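PDB 6OTU: glucose-6-phosphate isomerase from Chlamydia trachomatis D/UW-3/CX, which catalyses the reversible isomerisation of glucose-6-phosphate to fructose-6-phosphate, a step shared by glycolysis and gluconeogenesis. Local coordinates for residues Q154-G158 with T215-A219; P164-F169 with R180-V184; A192-L196 with N221-F225; V208-T214 with G247-D251. All blocks are in the same frame, centred on the assembly; numbering follows the deposited sequence.

Contact 1 of 4, residues Q154-G158 with T215-A219; sequences QIGIG and TLEPA. With G6Q (glucose-6-phosphate), chain E.
Ile155, on strand 151-155, and Ile157, in the loop that follows, meet the first turn of helix 216-231 at the C-terminal ends of the strands in the five-stranded parallel sheet of a SIS (sugar isomerase) domain, where such folds hold their phosphosugar. No hydrogen bond joins the segments, and most of the touching is between carbons. Ile155 CG2 sits 3.7 Å from Pro218 CA. Gly156, having no side chain, meets Pro218 CG through its CA at 4.3 Å, and the CA atoms of these two residues are the nearest pair across the segments. Ile157 divides its branches: CG2 touches Thr215 CG2 and Pro218 CD, while CG1 stands anti to the backbone N (chi1 -165°) and carries CD1 across the bent Glu217 chain, 3.4 Å from Glu217 OE1. That oxygen is hydrogen-bonded to His386 and Thr382 of the second subunit; the isoleucine thus packs beside a link across the dimer interface, and His386 is probably an active-site residue. Thr215 turns to the phosphate of glucose-6-phosphate, bound here in open-chain form: OG1 gives a short hydrogen bond of 2.5 Å to O3P and is also bonded to Lys501, a likely catalytic residue. The first segment lines the sugar mainly with backbone, Ile157 CG2 adding a methyl group near C6: Ile157 O lies 3.3 Å from C6, and Gly158 CA comes within 3.4 Å of hydroxyl oxygen O3.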
loop_
_atom_site.group_PDB
_atom_site.type_symbol
_atom_site.label_atom_id
_atom_site.label_comp_id
_atom_site.label_asym_id
_atom_site.label_seq_id
_atom_site.Cartn_x
_atom_site.Cartn_y
_atom_site.Cartn_z
ATOM N N GLN A 154 14.266 14.314 -7.259
ATOM C CA GLN A 154 13.612 15.040 -6.181
ATOM C C GLN A 154 14.027 14.428 -4.852
ATOM O O GLN A 154 13.742 13.256 -4.590
ATOM C CB GLN A 154 12.094 15.012 -6.326
ATOM C CG GLN A 154 11.371 15.795 -5.251
ATOM C CD GLN A 154 10.233 16.654 -5.791
ATOM O OE1 GLN A 154 10.317 17.216 -6.894
ATOM N NE2 GLN A 154 9.165 16.774 -5.003
ATOM N N ILE A 155 14.709 15.220 -4.033
ATOM C CA ILE A 155 15.081 14.858 -2.675
ATOM C C ILE A 155 14.059 15.489 -1.742
ATOM O O ILE A 155 13.903 16.715 -1.715
ATOM C CB ILE A 155 16.508 15.327 -2.332
ATOM C CG1 ILE A 155 17.539 14.628 -3.228
ATOM C CG2 ILE A 155 16.813 15.091 -0.858
ATOM C CD1 ILE A 155 18.983 15.013 -2.948
ATOM N N GLY A 156 13.362 14.658 -0.984
ATOM C CA GLY A 156 12.304 15.127 -0.106
ATOM C C GLY A 156 11.510 13.940 0.382
ATOM O O GLY A 156 11.577 12.839 -0.176
ATOM N N ILE A 157 10.742 14.172 1.442
ATOM C CA ILE A 157 10.041 13.087 2.112
ATOM C C ILE A 157 8.648 13.559 2.497
ATOM O O ILE A 157 8.375 14.761 2.561
ATOM C CB ILE A 157 10.846 12.598 3.350
ATOM C CG1 ILE A 157 10.355 11.228 3.863
ATOM C CG2 ILE A 157 10.872 13.672 4.422
ATOM C CD1 ILE A 157 11.315 10.576 4.894
ATOM N N GLY A 158 7.755 12.592 2.737
ATOM C CA GLY A 158 6.415 12.935 3.200
ATOM C C GLY A 158 5.658 13.756 2.170
ATOM O O GLY A 158 5.625 13.419 0.984
ATOM N N THR A 215 14.417 19.219 7.775
ATOM C CA THR A 215 14.135 17.805 7.985
ATOM C C THR A 215 15.390 16.953 7.768
ATOM O O THR A 215 16.148 17.164 6.820
ATOM C CB THR A 215 13.019 17.360 7.050
ATOM O OG1 THR A 215 11.952 18.315 7.108
ATOM C CG2 THR A 215 12.496 15.986 7.461
ATOM N N LEU A 216 15.615 15.989 8.666
ATOM C CA LEU A 216 16.846 15.198 8.608
ATOM C C LEU A 216 17.058 14.534 7.244
ATOM O O LEU A 216 18.174 14.547 6.707
ATOM C CB LEU A 216 16.834 14.137 9.704
ATOM C CG LEU A 216 17.902 13.051 9.568
ATOM C CD1 LEU A 216 19.281 13.669 9.685
ATOM C CD2 LEU A 216 17.701 11.934 10.600
ATOM N N GLU A 217 15.991 13.951 6.661
ATOM C CA GLU A 217 16.161 13.120 5.473
ATOM C C GLU A 217 16.616 13.920 4.255
ATOM O O GLU A 217 17.657 13.580 3.666
ATOM C CB GLU A 217 14.878 12.331 5.197
ATOM C CG GLU A 217 14.605 11.233 6.188
ATOM C CD GLU A 217 13.704 11.680 7.329
ATOM O OE1 GLU A 217 12.948 10.828 7.848
ATOM O OE2 GLU A 217 13.758 12.871 7.724
ATOM N N PRO A 218 15.894 14.956 3.811
ATOM C CA PRO A 218 16.431 15.777 2.708
ATOM C C PRO A 218 17.837 16.288 2.979
ATOM O O PRO A 218 18.652 16.348 2.049
ATOM C CB PRO A 218 15.442 16.947 2.612
ATOM C CG PRO A 218 14.255 16.544 3.400
ATOM C CD PRO A 218 14.670 15.535 4.394
ATOM N N ALA A 219 18.141 16.659 4.229
ATOM C CA ALA A 219 19.457 17.230 4.523
ATOM C C ALA A 219 20.550 16.178 4.411
ATOM O O ALA A 219 21.618 16.441 3.844
ATOM C CB ALA A 219 19.478 17.853 5.910
HETATM C C1 G6Q E . 3.046 17.080 5.603
HETATM C C2 G6Q E . 3.859 16.609 6.812
HETATM C C3 G6Q E . 5.139 15.868 6.444
HETATM C C4 G6Q E . 6.225 16.763 5.837
HETATM C C5 G6Q E . 7.582 16.058 5.817
HETATM C C6 G6Q E . 8.629 16.841 5.061
HETATM O O1 G6Q E . 2.109 17.787 5.771
HETATM O O2 G6Q E . 4.175 17.701 7.667
HETATM O O3 G6Q E . 4.840 14.809 5.531
HETATM O O4 G6Q E . 5.875 17.127 4.504
HETATM O O5 G6Q E . 8.002 15.821 7.164
HETATM O O6 G6Q E . 8.720 18.160 5.665
HETATM P P G6Q E . 9.604 19.307 4.947
HETATM O O1P G6Q E . 8.955 19.575 3.599
HETATM O O2P G6Q E . 9.506 20.498 5.893
HETATM O O3P G6Q E . 11.013 18.765 4.822
#

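Contact 2 of 4, residues P164-F169 with R180-V184; sequences PKAMYF and RIFFV
Helix segment 164-169 runs nearly antiparallel to strand 180-184 (157°), their axes 10.3 Å apart, which sets Lys165 against Phe183 and Tyr168 against Ile181. The lysine lays its aliphatic part across one face of the Phe183 ring: CB stands 3.8 Å from the ring centroid and only 14° off the normal, a CH-pi contact that CG and CD continue toward CE1 and CD1. With CG anti to the backbone N (chi1 -176°) the chain first crosses the ring, then bends at chi3, and its ammonium group leaves for a long, weak ion pair with Glu161. Tyr168 CB meets the edge of the same phenylalanine, 4.3 Å from CZ, and Phe169 CE2 approaches Phe183 CE1 at a similar distance. One turn along the helix the roles are reversed, with an aromatic ring on the helix covered by aliphatic atoms of Ile181: CB lies over a face of the Tyr168 ring, 4.0 Å from its centroid, while CG1 comes to 3.4 Å from CE1. Tyr168 OH, which also bonds Gln172, shares water 1 with the backbone N of Ile181; each is 3.0 Å from the water. The contact closes the beta-alpha-beta unit 151-155, 162-172, 180-184. Helix 275-285 packs on Pro164, Tyr168 and Ile181, whereas Phe182 and Val184, pointing the other way from the strand, meet helix 189-196.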
loop_
_atom_site.group_PDB
_atom_site.type_symbol
_atom_site.label_atom_id
_atom_site.label_comp_id
_atom_site.label_asym_id
_atom_site.label_seq_id
_atom_site.Cartn_x
_atom_site.Cartn_y
_atom_site.Cartn_z
ATOM N N PRO A 164 3.716 14.975 -5.352
ATOM C CA PRO A 164 4.424 15.074 -6.642
ATOM C C PRO A 164 4.617 13.728 -7.337
ATOM O O PRO A 164 4.347 13.620 -8.538
ATOM C CB PRO A 164 5.755 15.726 -6.248
ATOM C CG PRO A 164 5.404 16.575 -5.072
ATOM C CD PRO A 164 4.287 15.886 -4.336
ATOM N N LYS A 165 5.029 12.691 -6.602
ATOM C CA LYS A 165 5.283 11.392 -7.222
ATOM C C LYS A 165 3.996 10.766 -7.755
ATOM O O LYS A 165 3.976 10.239 -8.869
ATOM C CB LYS A 165 5.981 10.456 -6.225
ATOM C CG LYS A 165 6.387 9.092 -6.829
ATOM C CD LYS A 165 7.315 8.296 -5.930
ATOM C CE LYS A 165 6.555 7.704 -4.762
ATOM N NZ LYS A 165 7.299 6.578 -4.118
ATOM N N ALA A 166 2.912 10.831 -6.981
ATOM C CA ALA A 166 1.626 10.335 -7.457
ATOM C C ALA A 166 1.173 11.077 -8.714
ATOM O O ALA A 166 0.599 10.475 -9.634
ATOM C CB ALA A 166 0.584 10.466 -6.346
ATOM N N MET A 167 1.418 12.388 -8.771
ATOM C CA MET A 167 0.989 13.165 -9.926
ATOM C C MET A 167 1.890 12.908 -11.130
ATOM O O MET A 167 1.408 12.860 -12.263
ATOM C CB MET A 167 0.945 14.662 -9.571
ATOM C CG MET A 167 -0.227 15.068 -8.642
ATOM S SD MET A 167 -1.892 14.534 -9.188
ATOM C CE MET A 167 -2.128 13.053 -8.187
ATOM N N TYR A 168 3.192 12.728 -10.900
ATOM C CA TYR A 168 4.111 12.470 -12.000
ATOM C C TYR A 168 3.738 11.178 -12.733
ATOM O O TYR A 168 3.636 11.157 -13.967
ATOM C CB TYR A 168 5.560 12.421 -11.486
ATOM C CG TYR A 168 6.485 11.802 -12.506
ATOM C CD1 TYR A 168 6.910 12.526 -13.609
ATOM C CD2 TYR A 168 6.871 10.476 -12.408
ATOM C CE1 TYR A 168 7.716 11.951 -14.572
ATOM C CE2 TYR A 168 7.673 9.891 -13.363
ATOM C CZ TYR A 168 8.093 10.627 -14.449
ATOM O OH TYR A 168 8.904 10.040 -15.411
ATOM N N PHE A 169 3.513 10.088 -11.990
ATOM C CA PHE A 169 3.101 8.852 -12.652
ATOM C C PHE A 169 1.691 8.952 -13.226
ATOM O O PHE A 169 1.378 8.265 -14.205
ATOM C CB PHE A 169 3.219 7.665 -11.697
ATOM C CG PHE A 169 4.640 7.278 -11.417
ATOM C CD1 PHE A 169 5.320 6.416 -12.265
ATOM C CD2 PHE A 169 5.322 7.822 -10.335
ATOM C CE1 PHE A 169 6.645 6.083 -12.011
ATOM C CE2 PHE A 169 6.646 7.487 -10.083
ATOM C CZ PHE A 169 7.303 6.625 -10.914
ATOM N N ARG A 180 14.179 11.564 -17.352
ATOM C CA ARG A 180 14.221 10.518 -16.350
ATOM C C ARG A 180 14.089 11.148 -14.968
ATOM O O ARG A 180 14.789 12.120 -14.652
ATOM C CB ARG A 180 15.518 9.725 -16.465
ATOM C CG ARG A 180 15.900 9.363 -17.890
ATOM C CD ARG A 180 17.302 8.770 -17.897
ATOM N NE ARG A 180 17.342 7.417 -17.340
ATOM C CZ ARG A 180 18.328 6.942 -16.581
ATOM N NH1 ARG A 180 19.363 7.717 -16.268
ATOM N NH2 ARG A 180 18.284 5.689 -16.137
ATOM N N ILE A 181 13.187 10.593 -14.153
ATOM C CA ILE A 181 12.718 11.227 -12.926
ATOM C C ILE A 181 12.850 10.234 -11.781
ATOM O O ILE A 181 12.371 9.098 -11.876
ATOM C CB ILE A 181 11.262 11.722 -13.062
ATOM C CG1 ILE A 181 11.090 12.554 -14.344
ATOM C CG2 ILE A 181 10.830 12.515 -11.839
ATOM C CD1 ILE A 181 11.822 13.871 -14.324
ATOM N N PHE A 182 13.500 10.662 -10.701
ATOM C CA PHE A 182 13.723 9.824 -9.531
ATOM C C PHE A 182 13.327 10.580 -8.273
ATOM O O PHE A 182 13.333 11.818 -8.233
ATOM C CB PHE A 182 15.196 9.382 -9.424
ATOM C CG PHE A 182 15.683 8.616 -10.619
ATOM C CD1 PHE A 182 16.212 9.280 -11.716
ATOM C CD2 PHE A 182 15.587 7.230 -10.655
ATOM C CE1 PHE A 182 16.638 8.573 -12.827
ATOM C CE2 PHE A 182 16.017 6.512 -11.760
ATOM C CZ PHE A 182 16.546 7.183 -12.849
ATOM N N PHE A 183 12.990 9.817 -7.236
ATOM C CA PHE A 183 12.672 10.372 -5.925
ATOM C C PHE A 183 13.555 9.706 -4.891
ATOM O O PHE A 183 13.559 8.479 -4.775
ATOM C CB PHE A 183 11.196 10.179 -5.565
ATOM C CG PHE A 183 10.264 10.813 -6.540
ATOM C CD1 PHE A 183 9.896 10.144 -7.695
ATOM C CD2 PHE A 183 9.771 12.093 -6.317
ATOM C CE1 PHE A 183 9.038 10.742 -8.608
ATOM C CE2 PHE A 183 8.904 12.689 -7.225
ATOM C CZ PHE A 183 8.539 12.008 -8.373
ATOM N N VAL A 184 14.299 10.520 -4.148
ATOM C CA VAL A 184 15.121 10.064 -3.034
ATOM C C VAL A 184 14.508 10.651 -1.767
ATOM O O VAL A 184 14.449 11.878 -1.602
ATOM C CB VAL A 184 16.592 10.482 -3.212
ATOM C CG1 VAL A 184 17.433 10.140 -1.979
ATOM C CG2 VAL A 184 17.171 9.834 -4.444
HETATM O O HOH W 1 11.285 8.290 -14.745
#

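Contact 3 of 4, residues A192-L196 with N221-F225; sequences AAEVL and NEELF
Ala192, Leu224 and Phe225 make the tight, buried part of this contact between helices 189-196 and 216-231, whose segments run in the same general direction at 36° with axes 11.2 Å apart. Ala192 offers CB to three partners: Leu224 CD1 at 3.8 Å, Asn221 OD1, and Phe225 CE1 at 4.0 Å. The phenylalanine does not start out aimed at its neighbour, but its first torsion (chi1 -90°) turns the ring toward helix 189-196. Val195 comes in at about a right angle and puts CG1 at the ring edge, 4.1 Å from CZ. The more open side is at Leu196, which is partly exposed: its CD2 lies over one face of the Phe225 ring, 4.1 Å from the centroid and 20° off the normal, a CH-pi contact, and the two side chains run alongside each other with opposite sense. Leu196 and Leu224 also touch the second subunit, at its Leu413 and Cys415, while Phe225 and Val195 pack on the sheet. The Ala192-Asn221 end is buried but hydrated. Water 2 accepts a hydrogen bond from Ala192 N at 2.7 Å and lies 2.7 Å from Asn221 OD1, to which it probably donates, though other acceptors compete; Asn221 ND2 is bonded to Asn186 O. No direct hydrogen bond crosses between the segments. Their cohesion therefore rests on largely buried hydrocarbon and one aromatic face, with a single water probably joining a backbone amide to a side-chain carbonyl.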
loop_
_atom_site.group_PDB
_atom_site.type_symbol
_atom_site.label_atom_id
_atom_site.label_comp_id
_atom_site.label_asym_id
_atom_site.label_seq_id
_atom_site.Cartn_x
_atom_site.Cartn_y
_atom_site.Cartn_z
ATOM N N ALA A 192 19.313 6.487 -1.777
ATOM C CA ALA A 192 20.201 7.338 -2.566
ATOM C C ALA A 192 21.089 6.508 -3.481
ATOM O O ALA A 192 21.323 6.873 -4.640
ATOM C CB ALA A 192 21.058 8.216 -1.658
ATOM N N ALA A 193 21.584 5.381 -2.985
ATOM C CA ALA A 193 22.501 4.578 -3.779
ATOM C C ALA A 193 21.827 4.022 -5.034
ATOM O O ALA A 193 22.420 4.042 -6.123
ATOM C CB ALA A 193 23.076 3.455 -2.916
ATOM N N GLU A 194 20.586 3.525 -4.911
ATOM C CA GLU A 194 19.913 2.991 -6.096
ATOM C C GLU A 194 19.756 4.063 -7.166
ATOM O O GLU A 194 19.863 3.767 -8.363
ATOM C CB GLU A 194 18.547 2.375 -5.738
ATOM C CG GLU A 194 17.456 3.391 -5.329
ATOM C CD GLU A 194 16.099 2.770 -4.969
ATOM O OE1 GLU A 194 15.888 1.554 -5.221
ATOM O OE2 GLU A 194 15.246 3.510 -4.413
ATOM N N VAL A 195 19.537 5.315 -6.765
ATOM C CA VAL A 195 19.361 6.369 -7.751
ATOM C C VAL A 195 20.698 6.774 -8.353
ATOM O O VAL A 195 20.827 6.906 -9.575
ATOM C CB VAL A 195 18.630 7.555 -7.112
ATOM C CG1 VAL A 195 18.644 8.767 -8.054
ATOM C CG2 VAL A 195 17.210 7.117 -6.757
ATOM N N LEU A 196 21.718 6.959 -7.512
ATOM C CA LEU A 196 23.035 7.325 -8.020
ATOM C C LEU A 196 23.575 6.266 -8.975
ATOM O O LEU A 196 24.289 6.594 -9.927
ATOM C CB LEU A 196 23.998 7.548 -6.856
ATOM C CG LEU A 196 23.809 8.815 -6.018
ATOM C CD1 LEU A 196 24.356 8.631 -4.613
ATOM C CD2 LEU A 196 24.455 9.999 -6.699
ATOM N N ASN A 221 20.290 13.479 2.599
ATOM C CA ASN A 221 20.348 13.041 1.208
ATOM C C ASN A 221 21.022 14.087 0.325
ATOM O O ASN A 221 21.872 13.743 -0.509
ATOM C CB ASN A 221 18.947 12.695 0.711
ATOM C CG ASN A 221 18.531 11.300 1.117
ATOM O OD1 ASN A 221 19.295 10.351 0.954
ATOM N ND2 ASN A 221 17.333 11.164 1.669
ATOM N N GLU A 222 20.665 15.369 0.503
ATOM C CA GLU A 222 21.332 16.431 -0.250
ATOM C C GLU A 222 22.842 16.377 -0.050
ATOM O O GLU A 222 23.610 16.493 -1.015
ATOM C CB GLU A 222 20.795 17.812 0.149
ATOM C CG GLU A 222 21.629 18.954 -0.443
ATOM C CD GLU A 222 21.135 20.366 -0.100
ATOM O OE1 GLU A 222 20.230 20.535 0.749
ATOM O OE2 GLU A 222 21.663 21.320 -0.709
ATOM N N GLU A 223 23.288 16.186 1.196
ATOM C CA GLU A 223 24.723 16.101 1.454
ATOM C C GLU A 223 25.335 14.899 0.740
ATOM O O GLU A 223 26.418 15.011 0.158
ATOM C CB GLU A 223 24.989 16.055 2.960
ATOM C CG GLU A 223 26.463 15.977 3.343
ATOM C CD GLU A 223 27.286 17.155 2.832
ATOM O OE1 GLU A 223 26.704 18.244 2.615
ATOM O OE2 GLU A 223 28.519 16.986 2.652
ATOM N N LEU A 224 24.631 13.758 0.724
ATOM C CA LEU A 224 25.105 12.597 -0.030
ATOM C C LEU A 224 25.272 12.916 -1.511
ATOM O O LEU A 224 26.208 12.438 -2.156
ATOM C CB LEU A 224 24.142 11.421 0.137
ATOM C CG LEU A 224 24.491 10.362 1.180
ATOM C CD1 LEU A 224 23.460 9.263 1.123
ATOM C CD2 LEU A 224 25.884 9.801 0.960
ATOM N N PHE A 225 24.359 13.699 -2.077
ATOM C CA PHE A 225 24.467 14.003 -3.500
ATOM C C PHE A 225 25.542 15.048 -3.764
ATOM O O PHE A 225 26.275 14.944 -4.755
ATOM C CB PHE A 225 23.113 14.456 -4.037
ATOM C CG PHE A 225 22.264 13.323 -4.559
ATOM C CD1 PHE A 225 21.707 12.393 -3.688
ATOM C CD2 PHE A 225 22.032 13.177 -5.921
ATOM C CE1 PHE A 225 20.924 11.331 -4.169
ATOM C CE2 PHE A 225 21.257 12.116 -6.406
ATOM C CZ PHE A 225 20.702 11.194 -5.520
HETATM O O HOH W 2 18.874 7.756 0.597
#

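Contact 4 of 4, residues V208-T214 with G247-D251; sequences VVSKSGT and GSPMD. With G6Q (glucose-6-phosphate), chain E.
Ser248 OG is held by several groups: it accepts from Met250 N (3.0 Å, nearly straight at 172°) in an ST turn, bonds Thr244 OG1, and lies 3.2 Å from Ser212 O, though its proton may go to another acceptor. The same carbonyl oxygen, Ser212 O, is approached by Pro249 CD at 3.3 Å, while Thr214 CG2 touches Pro249 CG, 3.9 Å away. Between them Gly213, with no side chain to hold the two apart, sets its backbone directly against the type I beta turn 248-251. Met250 covers it from one side: the chain runs out extended and bends only at chi3 (-83°), which turns CE to 3.6 Å from Gly213 O and near Ser210 CB, with SD beside Val208 CG1. The other side of the loop 210-214 forms the phosphate pocket. Lys211 N donates to O1P of glucose-6-phosphate at 2.7 Å, Ser212 N to O2P at 2.8 Å, and Ser210 OG to O3P at 2.9 Å; Ser212 OG adds a second bond to O2P. Both serine hydroxyls also accept from the backbone, Ser210 OG from Gly213 N and Ser212 OG from Thr214 N, an ST motif and an ST turn that probably help to orient the hydroxyls. Lys211 sends its ammonium group away, to the carbonyls of Asp264 and Ile266. The loop leaves strand 204-209 and leads into helix 216-231, whose Pro218 packs on Ser210, while on adjacent strand 240-245 Thr244 OG1 is within bonding reach of the carbonyls of Ser210 and Lys211, which would share its single proton.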
loop_
_atom_site.group_PDB
_atom_site.type_symbol
_atom_site.label_atom_id
_atom_site.label_comp_id
_atom_site.label_asym_id
_atom_site.label_seq_id
_atom_site.Cartn_x
_atom_site.Cartn_y
_atom_site.Cartn_z
ATOM N N VAL A 208 15.955 19.766 -4.288
ATOM C CA VAL A 208 15.780 19.513 -2.862
ATOM C C VAL A 208 14.520 20.238 -2.396
ATOM O O VAL A 208 14.441 21.473 -2.444
ATOM C CB VAL A 208 17.010 19.962 -2.058
ATOM C CG1 VAL A 208 17.003 19.317 -0.681
ATOM C CG2 VAL A 208 18.284 19.621 -2.812
ATOM N N VAL A 209 13.537 19.473 -1.948
ATOM C CA VAL A 209 12.224 19.994 -1.606
ATOM C C VAL A 209 12.025 19.761 -0.116
ATOM O O VAL A 209 11.929 18.611 0.334
ATOM C CB VAL A 209 11.109 19.330 -2.434
ATOM C CG1 VAL A 209 9.749 19.885 -2.047
ATOM C CG2 VAL A 209 11.369 19.506 -3.934
ATOM N N SER A 210 11.965 20.845 0.652
ATOM C CA SER A 210 11.743 20.732 2.094
ATOM C C SER A 210 11.149 22.050 2.569
ATOM O O SER A 210 11.833 23.076 2.523
ATOM C CB SER A 210 13.046 20.422 2.825
ATOM O OG SER A 210 12.961 20.786 4.191
ATOM N N LYS A 211 9.892 22.018 3.022
ATOM C CA LYS A 211 9.214 23.237 3.461
ATOM C C LYS A 211 9.984 23.910 4.593
ATOM O O LYS A 211 10.394 25.073 4.478
ATOM C CB LYS A 211 7.772 22.919 3.885
ATOM C CG LYS A 211 7.002 24.109 4.472
ATOM C CD LYS A 211 5.501 23.826 4.657
ATOM C CE LYS A 211 4.825 24.898 5.511
ATOM N NZ LYS A 211 3.394 24.605 5.790
ATOM N N SER A 212 10.218 23.178 5.689
ATOM C CA SER A 212 10.965 23.741 6.812
ATOM C C SER A 212 12.390 24.109 6.431
ATOM O O SER A 212 12.948 25.066 6.981
ATOM C CB SER A 212 11.008 22.746 7.970
ATOM O OG SER A 212 11.681 21.554 7.594
ATOM N N GLY A 213 13.007 23.344 5.530
ATOM C CA GLY A 213 14.433 23.429 5.289
ATOM C C GLY A 213 15.304 22.742 6.317
ATOM O O GLY A 213 16.527 22.919 6.276
ATOM N N THR A 214 14.726 21.955 7.241
ATOM C CA THR A 214 15.504 21.373 8.334
ATOM C C THR A 214 15.250 19.879 8.579
ATOM O O THR A 214 15.818 19.319 9.523
ATOM C CB THR A 214 15.245 22.151 9.630
ATOM O OG1 THR A 214 13.835 22.233 9.861
ATOM C CG2 THR A 214 15.802 23.566 9.527
ATOM N N GLY A 247 12.041 32.543 3.537
ATOM C CA GLY A 247 12.765 32.846 4.762
ATOM C C GLY A 247 13.275 31.636 5.522
ATOM O O GLY A 247 13.860 31.803 6.599
ATOM N N SER A 248 13.056 30.429 5.001
ATOM C CA SER A 248 13.605 29.206 5.557
ATOM C C SER A 248 15.137 29.215 5.547
ATOM O O SER A 248 15.761 29.963 4.794
ATOM C CB SER A 248 13.066 28.013 4.755
ATOM O OG SER A 248 14.008 26.968 4.681
ATOM N N PRO A 249 15.765 28.368 6.371
ATOM C CA PRO A 249 17.234 28.247 6.323
ATOM C C PRO A 249 17.757 27.807 4.971
ATOM O O PRO A 249 18.951 27.978 4.699
ATOM C CB PRO A 249 17.541 27.198 7.400
ATOM C CG PRO A 249 16.356 27.225 8.309
ATOM C CD PRO A 249 15.179 27.519 7.421
ATOM N N MET A 250 16.899 27.260 4.117
ATOM C CA MET A 250 17.261 26.775 2.791
ATOM C C MET A 250 17.062 27.824 1.702
ATOM O O MET A 250 17.564 27.639 0.584
ATOM C CB MET A 250 16.429 25.523 2.468
ATOM C CG MET A 250 17.047 24.539 1.494
ATOM S SD MET A 250 16.049 23.028 1.347
ATOM C CE MET A 250 16.670 22.142 2.767
ATOM N N ASP A 251 16.350 28.911 2.008
ATOM C CA ASP A 251 16.010 29.958 1.055
ATOM C C ASP A 251 17.259 30.783 0.758
ATOM O O ASP A 251 17.412 31.906 1.251
ATOM C CB ASP A 251 14.867 30.796 1.636
ATOM C CG ASP A 251 14.327 31.817 0.672
ATOM O OD1 ASP A 251 14.586 31.702 -0.543
ATOM O OD2 ASP A 251 13.630 32.743 1.147
HETATM C C1 G6Q E . 3.046 17.080 5.603
HETATM C C2 G6Q E . 3.859 16.609 6.812
HETATM C C3 G6Q E . 5.139 15.868 6.444
HETATM C C4 G6Q E . 6.225 16.763 5.837
HETATM C C5 G6Q E . 7.582 16.058 5.817
HETATM C C6 G6Q E . 8.629 16.841 5.061
HETATM O O1 G6Q E . 2.109 17.787 5.771
HETATM O O2 G6Q E . 4.175 17.701 7.667
HETATM O O3 G6Q E . 4.840 14.809 5.531
HETATM O O4 G6Q E . 5.875 17.127 4.504
HETATM O O5 G6Q E . 8.002 15.821 7.164
HETATM O O6 G6Q E . 8.720 18.160 5.665
HETATM P P G6Q E . 9.604 19.307 4.947
HETATM O O1P G6Q E . 8.955 19.575 3.599
HETATM O O2P G6Q E . 9.506 20.498 5.893
HETATM O O3P G6Q E . 11.013 18.765 4.822
#

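In the fold
All four contacts belong to one five-stranded parallel sheet and the helices and loops around it. Contacts 1 and 4 lie at the C-terminal ends of its strands and share the phosphate of glucose-6-phosphate, contact 1 as a buried, mainly apolar seam, contact 4 as a polar loop partly open to solvent. Contacts 1 and 3 both use helix 216-231, where Ile155 packs on Asn221 and Phe225, and both reach the second subunit. Contact 2, only partly buried, is nested within the chain loop closed by contact 1; its strand 180-184 bonds strand 151-155. Contacts 2 and 3 are aromatic and aliphatic, each with one water between its segments, that of contact 3 a less certain bridge, and join through Val184 and Val195.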